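MdcA (Pseudomonas aeruginosa, PDB 5VIT) is the alpha subunit of malonate decarboxylase and probably acts as the transferase that exchanges acetyl for malonyl on the acyl carrier protein. Local coordinates at residues G50-L55 with I146-L151; R414-Q419 with V459-T464. All coordinates share one frame; numbering follows the deposited sequence.

Interaction 1 and interaction 2 each join two neighbouring parallel strands, but in two different sheets of the chain. Residues 50-55 and 146-151 belong to an all-parallel sheet in the N-terminal part, and residues 414-419 and 459-464 to a mixed sheet in the C-terminal part. Their centres lie 37 Å apart, on opposite sides of the chain's centre, and the nearest atoms are about 24 Å apart. Both share one device: where the second strand begins, a backbone carbonyl receives two successive N-H groups, while a side chain, Asn-148 in one and Thr-460 in the other, takes an N-H of the first strand. Both contacts are buried, and neither is touched by another chain of the assembly.

Interaction 1: residues G50-L55 with I146-L151; sequences GDRVVL and IPNVAL
Val-53, Val-54 and Leu-55 run parallel to Val-149, Ala-150 and Leu-151, the short strand axes 4.6 Å apart and inclined by 19°. Strand 52-55 lies between 149-154 and 81-85 in a parallel sheet consistent with the Rossmann-like clan of the family. Val-149 O accepts from Val-54 N at 2.8 Å, and Val-54 O from Leu-151 N. Upstream, Arg-52 O takes two donors, Asn-148 N and Val-149 N, as residues 146-148 turn into the strand.

Asn-148 completes that start: its OD1 uses an in-plane lone pair to receive Arg-52 N at 2.7 Å, doing the work of a backbone carbonyl, while its amide lies stacked on the Asp-51 carboxylate with the planes 16° apart. Asp-51 is itself held by a salt bridge from OD2 to Arg-21. The Arg-52 chain, extended from CG to NE, runs back along 146-147 until NH1 gives a nearly straight bond of 3.3 Å to Ile-146 O, in the guanidinium plane; a water also accepts from NH1.

Valine and leucine, branched and apolar, suit the buried faces of these strands. Val-53 CG1 meets Leu-151 CD1 at 3.7 Å on the face that helix 64-70 covers, whereas Val-54 CG2 rests on Pro-147 CB at 3.8 Å on the face under helix 172-180.

Polar side chains therefore fix where the pairing starts, and buried hydrocarbon helps hold the rest.

Interaction 2: residues R414-Q419 with V459-T464; sequences RKLVVQ and VTHVLT
Val-418 and Gln-419 pair in parallel with His-461 and Val-462 in the second alpha/beta unit of the chain, a mixed sheet whose strands 354-357, 416-420 and 461-464 run parallel, with helix 235-250 on one face. The short strand axes approach to 4.7 Å and cross at -31°, the ordinary sense of twist in a beta sheet.

Backbone bonds set the register. His-461 O receives Gln-419 N at 2.9 Å, and Gln-419 O receives Leu-463 N at 2.8 Å in a practically straight bond. Val-417 O takes two donors: Thr-460 N in its carbonyl plane, and His-461 N at 3.3 Å from above that plane.

Among side-chain polar contacts, Thr-460 is central. Its OG1 sits between its own N and carbonyl carbon (chi1 60°), which turns the hydroxyl to the neighbouring strand, where it accepts Val-417 N at 2.8 Å. The same oxygen is hydrogen-bonded to His-461 ND1, so the short side chain of threonine, its hydroxyl on the beta carbon, serves both the strand pairing and the imidazole. His-461 NE2 in turn bonds His-252, and the ring also meets Tyr-470, so both ring nitrogens have partners and the rotation of this buried ring is fixed. Gln-419 OE1 finds its partner outside the two segments, in Ser-368 OG.

Apolar contacts fill the face under helix 235-250. Val-418 CG2 presses on His-461 CB at 3.7 Å, and its CG1 reaches Leu-463 CB; the helix touches all three through Ile-248, Met-243 and Ala-244. Leu-416 CD2 reaches His-461 CE1 at 3.9 Å, a branched hydrocarbon end meeting the ring carbon obliquely.

The last contact sets a methyl against a cation: Arg-414 bends at chi3 (67°), and Thr-460 CG2 lies 3.5 Å above one face of its guanidinium, offset toward the rim.

Interaction 1: residues G50-L55 with I146-L151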
loop_
_atom_site.group_PDB
_atom_site.type_symbol
_atom_site.label_atom_id
_atom_site.label_comp_id
_atom_site.label_asym_id
_atom_site.label_seq_id
_atom_site.Cartn_x
_atom_site.Cartn_y
_atom_site.Cartn_z
ATOM N N GLY A 50 38.087 31.111 26.156
ATOM C CA GLY A 50 37.280 31.641 25.072
ATOM C C GLY A 50 37.531 30.951 23.740
ATOM O O GLY A 50 36.772 31.118 22.788
ATOM N N ASP A 51 38.599 30.168 23.678
ATOM C CA ASP A 51 38.972 29.480 22.455
ATOM C C ASP A 51 37.845 28.624 21.883
ATOM O O ASP A 51 37.065 27.999 22.629
ATOM C CB ASP A 51 40.198 28.602 22.695
ATOM C CG ASP A 51 41.491 29.299 22.332
ATOM O OD1 ASP A 51 41.431 30.505 21.995
ATOM O OD2 ASP A 51 42.566 28.644 22.386
ATOM N N ARG A 52 37.764 28.624 20.554
ATOM C CA ARG A 52 36.964 27.658 19.822
ATOM C C ARG A 52 37.795 26.397 19.673
ATOM O O ARG A 52 38.841 26.398 19.018
ATOM C CB ARG A 52 36.546 28.201 18.454
ATOM C CG ARG A 52 35.526 29.314 18.516
ATOM C CD ARG A 52 35.363 29.957 17.149
ATOM N NE ARG A 52 34.378 31.037 17.168
ATOM C CZ ARG A 52 34.274 31.964 16.221
ATOM N NH1 ARG A 52 35.107 31.950 15.184
ATOM N NH2 ARG A 52 33.347 32.914 16.316
ATOM N N VAL A 53 37.347 25.318 20.299
ATOM C CA VAL A 53 38.159 24.103 20.309
ATOM C C VAL A 53 37.430 22.945 19.658
ATOM O O VAL A 53 36.386 22.507 20.130
ATOM C CB VAL A 53 38.564 23.689 21.741
ATOM C CG1 VAL A 53 39.376 22.418 21.710
ATOM C CG2 VAL A 53 39.319 24.820 22.445
ATOM N N VAL A 54 37.992 22.469 18.559
ATOM C CA VAL A 54 37.492 21.284 17.902
ATOM C C VAL A 54 38.068 20.074 18.634
ATOM O O VAL A 54 39.270 20.001 18.855
ATOM C CB VAL A 54 37.873 21.279 16.421
ATOM C CG1 VAL A 54 37.669 19.912 15.830
ATOM C CG2 VAL A 54 37.045 22.312 15.673
ATOM N N LEU A 55 37.199 19.145 19.030
ATOM C CA LEU A 55 37.588 17.987 19.846
ATOM C C LEU A 55 36.944 16.722 19.305
ATOM O O LEU A 55 35.713 16.615 19.252
ATOM C CB LEU A 55 37.179 18.183 21.312
ATOM C CG LEU A 55 37.304 16.948 22.217
ATOM C CD1 LEU A 55 38.730 16.318 22.138
ATOM C CD2 LEU A 55 36.912 17.287 23.657
ATOM N N ILE A 146 35.626 29.496 12.503
ATOM C CA ILE A 146 37.060 29.253 12.378
ATOM C C ILE A 146 37.535 28.852 13.750
ATOM O O ILE A 146 37.302 29.580 14.709
ATOM C CB ILE A 146 37.861 30.499 11.938
ATOM C CG1 ILE A 146 37.085 31.355 10.932
ATOM C CG2 ILE A 146 39.264 30.097 11.450
ATOM C CD1 ILE A 146 37.258 30.983 9.524
ATOM N N PRO A 147 38.170 27.683 13.868
ATOM C CA PRO A 147 38.531 27.302 15.233
ATOM C C PRO A 147 39.934 27.778 15.625
ATOM O O PRO A 147 40.747 28.107 14.761
ATOM C CB PRO A 147 38.444 25.779 15.198
ATOM C CG PRO A 147 38.739 25.415 13.768
ATOM C CD PRO A 147 38.329 26.578 12.904
ATOM N N ASN A 148 40.196 27.834 16.929
ATOM C CA ASN A 148 41.520 28.184 17.425
ATOM C C ASN A 148 42.408 26.960 17.588
ATOM O O ASN A 148 43.604 27.014 17.302
ATOM C CB ASN A 148 41.411 28.917 18.755
ATOM C CG ASN A 148 40.589 30.175 18.650
ATOM O OD1 ASN A 148 39.451 30.228 19.122
ATOM N ND2 ASN A 148 41.149 31.194 18.009
ATOM N N VAL A 149 41.810 25.863 18.062
ATOM C CA VAL A 149 42.546 24.641 18.377
ATOM C C VAL A 149 41.821 23.392 17.845
ATOM O O VAL A 149 40.598 23.316 17.884
ATOM C CB VAL A 149 42.758 24.494 19.916
ATOM C CG1 VAL A 149 43.612 23.275 20.238
ATOM C CG2 VAL A 149 43.405 25.753 20.497
ATOM N N ALA A 150 42.569 22.422 17.330
ATOM C CA ALA A 150 41.978 21.112 17.063
ATOM C C ALA A 150 42.665 20.008 17.884
ATOM O O ALA A 150 43.894 19.897 17.900
ATOM C CB ALA A 150 42.034 20.785 15.584
ATOM N N LEU A 151 41.849 19.207 18.565
ATOM C CA LEU A 151 42.315 18.065 19.342
ATOM C C LEU A 151 41.847 16.778 18.669
ATOM O O LEU A 151 40.674 16.401 18.782
ATOM C CB LEU A 151 41.789 18.150 20.778
ATOM C CG LEU A 151 42.077 19.491 21.442
ATOM C CD1 LEU A 151 41.438 19.577 22.822
ATOM C CD2 LEU A 151 43.579 19.721 21.495
HETATM O O HOH W 1 34.717 32.756 12.318
#

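Interaction 2: residues R414-Q419 with V459-T464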
loop_
_atom_site.group_PDB
_atom_site.type_symbol
_atom_site.label_atom_id
_atom_site.label_comp_id
_atom_site.label_asym_id
_atom_site.label_seq_id
_atom_site.Cartn_x
_atom_site.Cartn_y
_atom_site.Cartn_z
ATOM N N ARG A 414 13.821 14.420 -8.110
ATOM C CA ARG A 414 13.955 14.496 -6.656
ATOM C C ARG A 414 14.714 13.294 -6.158
ATOM O O ARG A 414 14.537 12.194 -6.674
ATOM C CB ARG A 414 12.593 14.518 -5.929
ATOM C CG ARG A 414 11.736 15.717 -6.105
ATOM C CD ARG A 414 10.445 15.506 -5.296
ATOM N NE ARG A 414 10.725 15.487 -3.860
ATOM C CZ ARG A 414 9.790 15.531 -2.910
ATOM N NH1 ARG A 414 8.499 15.563 -3.249
ATOM N NH2 ARG A 414 10.142 15.538 -1.626
ATOM N N LYS A 415 15.526 13.501 -5.130
ATOM C CA LYS A 415 16.126 12.393 -4.410
ATOM C C LYS A 415 15.052 11.671 -3.604
ATOM O O LYS A 415 14.121 12.284 -3.074
ATOM C CB LYS A 415 17.232 12.892 -3.488
ATOM C CG LYS A 415 18.079 11.810 -2.818
ATOM C CD LYS A 415 19.081 12.491 -1.901
ATOM C CE LYS A 415 19.901 11.531 -1.101
ATOM N NZ LYS A 415 20.901 12.301 -0.272
ATOM N N LEU A 416 15.184 10.363 -3.511
ATOM C CA LEU A 416 14.301 9.594 -2.657
ATOM C C LEU A 416 14.718 9.734 -1.188
ATOM O O LEU A 416 15.876 9.495 -0.814
ATOM C CB LEU A 416 14.292 8.132 -3.080
ATOM C CG LEU A 416 13.429 7.817 -4.308
ATOM C CD1 LEU A 416 14.026 8.414 -5.590
ATOM C CD2 LEU A 416 13.222 6.298 -4.437
ATOM N N VAL A 417 13.761 10.143 -0.361
ATOM C CA VAL A 417 14.007 10.304 1.067
ATOM C C VAL A 417 12.908 9.536 1.819
ATOM O O VAL A 417 11.739 9.941 1.822
ATOM C CB VAL A 417 14.041 11.804 1.469
ATOM C CG1 VAL A 417 13.998 11.971 2.987
ATOM C CG2 VAL A 417 15.280 12.516 0.860
ATOM N N VAL A 418 13.303 8.414 2.413
ATOM C CA VAL A 418 12.386 7.481 3.064
ATOM C C VAL A 418 12.532 7.496 4.573
ATOM O O VAL A 418 13.631 7.411 5.130
ATOM C CB VAL A 418 12.588 6.020 2.577
ATOM C CG1 VAL A 418 11.508 5.105 3.141
ATOM C CG2 VAL A 418 12.583 5.953 1.071
ATOM N N GLN A 419 11.394 7.594 5.235
ATOM C CA GLN A 419 11.344 7.514 6.667
ATOM C C GLN A 419 10.732 6.161 6.981
ATOM O O GLN A 419 9.563 5.912 6.685
ATOM C CB GLN A 419 10.548 8.692 7.209
ATOM C CG GLN A 419 11.063 9.340 8.474
ATOM C CD GLN A 419 12.534 9.808 8.434
ATOM O OE1 GLN A 419 13.104 10.060 9.483
ATOM N NE2 GLN A 419 13.169 9.809 7.269
ATOM N N VAL A 459 10.115 14.468 2.447
ATOM C CA VAL A 459 9.953 13.031 2.505
ATOM C C VAL A 459 9.175 12.564 1.278
ATOM O O VAL A 459 8.091 13.078 0.989
ATOM C CB VAL A 459 9.250 12.582 3.821
ATOM C CG1 VAL A 459 9.000 11.086 3.799
ATOM C CG2 VAL A 459 10.105 12.969 5.064
ATOM N N THR A 460 9.769 11.620 0.539
ATOM C CA THR A 460 9.117 11.007 -0.626
ATOM C C THR A 460 8.352 9.724 -0.271
ATOM O O THR A 460 7.389 9.354 -0.959
ATOM C CB THR A 460 10.147 10.693 -1.753
ATOM O OG1 THR A 460 11.151 9.775 -1.280
ATOM C CG2 THR A 460 10.829 11.986 -2.205
ATOM N N HIS A 461 8.771 9.052 0.801
ATOM C CA HIS A 461 8.174 7.770 1.178
ATOM C C HIS A 461 8.113 7.638 2.679
ATOM O O HIS A 461 9.132 7.785 3.362
ATOM C CB HIS A 461 8.979 6.570 0.647
ATOM C CG HIS A 461 9.031 6.454 -0.845
ATOM N ND1 HIS A 461 9.868 7.228 -1.621
ATOM C CD2 HIS A 461 8.391 5.616 -1.699
ATOM C CE1 HIS A 461 9.722 6.893 -2.891
ATOM N NE2 HIS A 461 8.834 5.916 -2.966
ATOM N N VAL A 462 6.932 7.330 3.203
ATOM C CA VAL A 462 6.855 6.897 4.587
ATOM C C VAL A 462 6.588 5.406 4.578
ATOM O O VAL A 462 5.618 4.938 3.972
ATOM C CB VAL A 462 5.777 7.636 5.385
ATOM C CG1 VAL A 462 5.525 6.922 6.731
ATOM C CG2 VAL A 462 6.213 9.060 5.628
ATOM N N LEU A 463 7.482 4.662 5.215
ATOM C CA LEU A 463 7.395 3.218 5.217
ATOM C C LEU A 463 7.228 2.752 6.644
ATOM O O LEU A 463 8.016 3.096 7.530
ATOM C CB LEU A 463 8.631 2.593 4.570
ATOM C CG LEU A 463 8.942 1.112 4.832
ATOM C CD1 LEU A 463 7.742 0.186 4.634
ATOM C CD2 LEU A 463 10.126 0.664 3.957
ATOM N N THR A 464 6.202 1.932 6.830
ATOM C CA THR A 464 5.723 1.513 8.133
ATOM C C THR A 464 5.396 0.002 8.066
ATOM O O THR A 464 5.284 -0.524 6.975
ATOM C CB THR A 464 4.503 2.403 8.476
ATOM O OG1 THR A 464 4.881 3.492 9.345
ATOM C CG2 THR A 464 3.410 1.650 8.995
#